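PDB 2QIB: TetR-family transcriptional regulator from Streptomyces coelicolor A3, which probably binds cis-regulatory DNA through a helix-turn-helix domain and so controls transcription. Local coordinates for residues Asp97-His102 / Leu166-Arg171. Numbering follows the deposited sequence.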
loop_
_atom_site.group_PDB
_atom_site.type_symbol
_atom_site.label_atom_id
_atom_site.label_comp_id
_atom_site.label_asym_id
_atom_site.label_seq_id
_atom_site.Cartn_x
_atom_site.Cartn_y
_atom_site.Cartn_z
ATOM N N ASP A 97 -12.363 12.905 -3.620
ATOM C CA ASP A 97 -12.475 14.392 -3.657
ATOM C C ASP A 97 -11.217 14.949 -2.986
ATOM O O ASP A 97 -10.543 15.848 -3.519
ATOM C CB ASP A 97 -13.692 14.843 -2.832
ATOM C CG ASP A 97 -15.019 14.676 -3.569
ATOM O OD1 ASP A 97 -15.037 14.364 -4.785
ATOM O OD2 ASP A 97 -16.067 14.855 -2.892
ATOM N N PHE A 98 -10.905 14.405 -1.818
ATOM C CA PHE A 98 -9.727 14.860 -1.063
ATOM C C PHE A 98 -8.446 14.700 -1.860
ATOM O O PHE A 98 -7.622 15.610 -1.955
ATOM C CB PHE A 98 -9.616 14.089 0.257
ATOM C CG PHE A 98 -8.449 14.543 1.109
ATOM C CD1 PHE A 98 -8.612 15.579 2.039
ATOM C CD2 PHE A 98 -7.202 13.948 0.962
ATOM C CE1 PHE A 98 -7.524 16.013 2.806
ATOM C CE2 PHE A 98 -6.107 14.368 1.729
ATOM C CZ PHE A 98 -6.265 15.386 2.647
ATOM N N VAL A 99 -8.247 13.498 -2.406
ATOM C CA VAL A 99 -7.028 13.156 -3.184
ATOM C C VAL A 99 -6.887 14.086 -4.398
ATOM O O VAL A 99 -5.803 14.621 -4.670
ATOM C CB VAL A 99 -7.033 11.663 -3.611
ATOM C CG1 VAL A 99 -5.872 11.370 -4.543
ATOM C CG2 VAL A 99 -6.945 10.765 -2.347
ATOM N N ASP A 100 -7.993 14.316 -5.096
ATOM C CA ASP A 100 -8.009 15.271 -6.203
ATOM C C ASP A 100 -7.526 16.653 -5.742
ATOM O O ASP A 100 -6.579 17.204 -6.302
ATOM C CB ASP A 100 -9.435 15.380 -6.745
ATOM C CG ASP A 100 -9.534 16.256 -8.012
ATOM O OD1 ASP A 100 -8.507 16.719 -8.560
ATOM O OD2 ASP A 100 -10.673 16.496 -8.437
ATOM N N GLU A 101 -8.161 17.157 -4.693
ATOM C CA GLU A 101 -7.929 18.525 -4.162
ATOM C C GLU A 101 -6.471 18.722 -3.752
ATOM O O GLU A 101 -5.940 19.851 -3.826
ATOM C CB GLU A 101 -8.807 18.756 -2.925
ATOM C CG GLU A 101 -10.296 18.929 -3.219
ATOM C CD GLU A 101 -11.174 18.737 -1.966
ATOM O OE1 GLU A 101 -10.683 18.891 -0.807
ATOM O OE2 GLU A 101 -12.379 18.417 -2.144
ATOM N N HIS A 102 -5.844 17.633 -3.290
ATOM C CA HIS A 102 -4.495 17.692 -2.721
ATOM C C HIS A 102 -3.490 16.895 -3.542
ATOM O O HIS A 102 -2.405 16.580 -3.042
ATOM C CB HIS A 102 -4.523 17.154 -1.291
ATOM C CG HIS A 102 -5.393 17.956 -0.373
ATOM N ND1 HIS A 102 -6.699 17.621 -0.101
ATOM C CD2 HIS A 102 -5.147 19.100 0.309
ATOM C CE1 HIS A 102 -7.220 18.519 0.726
ATOM N NE2 HIS A 102 -6.300 19.420 0.995
ATOM N N LEU A 166 -2.067 5.621 -7.819
ATOM C CA LEU A 166 -1.954 5.185 -9.195
ATOM C C LEU A 166 -2.946 5.955 -10.064
ATOM O O LEU A 166 -2.652 6.245 -11.239
ATOM C CB LEU A 166 -2.176 3.658 -9.300
ATOM C CG LEU A 166 -1.021 2.850 -8.672
ATOM C CD1 LEU A 166 -1.446 1.398 -8.353
ATOM C CD2 LEU A 166 0.246 2.883 -9.609
ATOM N N TRP A 167 -4.117 6.284 -9.490
ATOM C CA TRP A 167 -5.143 7.060 -10.206
ATOM C C TRP A 167 -4.567 8.427 -10.604
ATOM O O TRP A 167 -4.639 8.824 -11.785
ATOM C CB TRP A 167 -6.416 7.206 -9.388
ATOM C CG TRP A 167 -7.369 8.196 -9.993
ATOM C CD1 TRP A 167 -8.044 8.093 -11.185
ATOM C CD2 TRP A 167 -7.707 9.472 -9.442
ATOM N NE1 TRP A 167 -8.844 9.228 -11.376
ATOM C CE2 TRP A 167 -8.632 10.086 -10.324
ATOM C CE3 TRP A 167 -7.357 10.132 -8.248
ATOM C CZ2 TRP A 167 -9.191 11.356 -10.054
ATOM C CZ3 TRP A 167 -7.898 11.398 -7.982
ATOM C CH2 TRP A 167 -8.815 11.984 -8.873
ATOM N N LEU A 168 -3.904 9.069 -9.656
ATOM C CA LEU A 168 -3.331 10.422 -9.883
ATOM C C LEU A 168 -2.300 10.481 -11.007
ATOM O O LEU A 168 -2.104 11.545 -11.639
ATOM C CB LEU A 168 -2.728 10.952 -8.604
ATOM C CG LEU A 168 -3.679 11.430 -7.515
ATOM C CD1 LEU A 168 -2.862 11.733 -6.277
ATOM C CD2 LEU A 168 -4.443 12.689 -7.971
ATOM N N ASP A 169 -1.629 9.363 -11.259
ATOM C CA ASP A 169 -0.616 9.312 -12.307
ATOM C C ASP A 169 -1.281 9.144 -13.680
ATOM O O ASP A 169 -1.294 8.042 -14.256
ATOM C CB ASP A 169 0.382 8.192 -12.018
ATOM C CG ASP A 169 1.587 8.243 -12.941
ATOM O OD1 ASP A 169 1.708 9.226 -13.723
ATOM O OD2 ASP A 169 2.387 7.287 -12.905
ATOM N N GLY A 170 -1.862 10.227 -14.197
ATOM C CA GLY A 170 -2.440 10.220 -15.534
ATOM C C GLY A 170 -3.961 10.256 -15.582
ATOM O O GLY A 170 -4.534 10.591 -16.616
ATOM N N ARG A 171 -4.621 9.895 -14.469
ATOM C CA ARG A 171 -6.089 9.828 -14.418
ATOM C C ARG A 171 -6.669 9.120 -15.648
ATOM O O ARG A 171 -7.639 9.576 -16.266
ATOM C CB ARG A 171 -6.680 11.238 -14.221
ATOM C CG ARG A 171 -6.187 11.925 -12.947
ATOM C CD ARG A 171 -6.968 13.228 -12.664
ATOM N NE ARG A 171 -6.354 13.927 -11.536
ATOM C CZ ARG A 171 -6.972 14.794 -10.740
ATOM N NH1 ARG A 171 -8.262 15.069 -10.926
ATOM N NH2 ARG A 171 -6.301 15.371 -9.749
#
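Val99 CG1 and Asp100 CB meet the Trp167 indole at its edge, near the ring plane, while Arg171 lays its CG over the rim of one indole face; Trp167 CH2 in turn lies 3.7 Å above one face of the guanidinium, offset toward its rim. The contact joins the C-terminal ends of helices 84-101 and 147-168 in the all-helical C-terminal domain of a TetR-type regulator. Tryptophan suits this place because its broad ring reaches across to the other helix while Phe96 meets it edge-to-face. Arg171, extended from CG to NE, is long enough to carry its charge past the indole to Asp100. There Asp100 OD1 alone takes both terminal nitrogens, NH2 at 2.8 Å and, in a weaker bond, NH1 at 2.9 Å. OD1 sits at the guanidinium edge, yet NH2 meets it from above the carboxylate, whose plane is turned 76° from the guanidinium. With CG anti to the backbone N (chi1 -174°), the short side chain of Asp100 brings OD1 within bonding distance of this arginine. An asparagine here would probably leave the Arg171 charge without its mate and the guanidinium freer to turn away from the indole. Deeper in, CG1 of beta-branched Val99 touches both the edge of Trp167 and the branched end of Leu168, with Phe106 of helix 103-116 touching both aliphatic residues. Packing is tightest where Val99 CG1 presses on Leu168 CD1, at 3.5 Å.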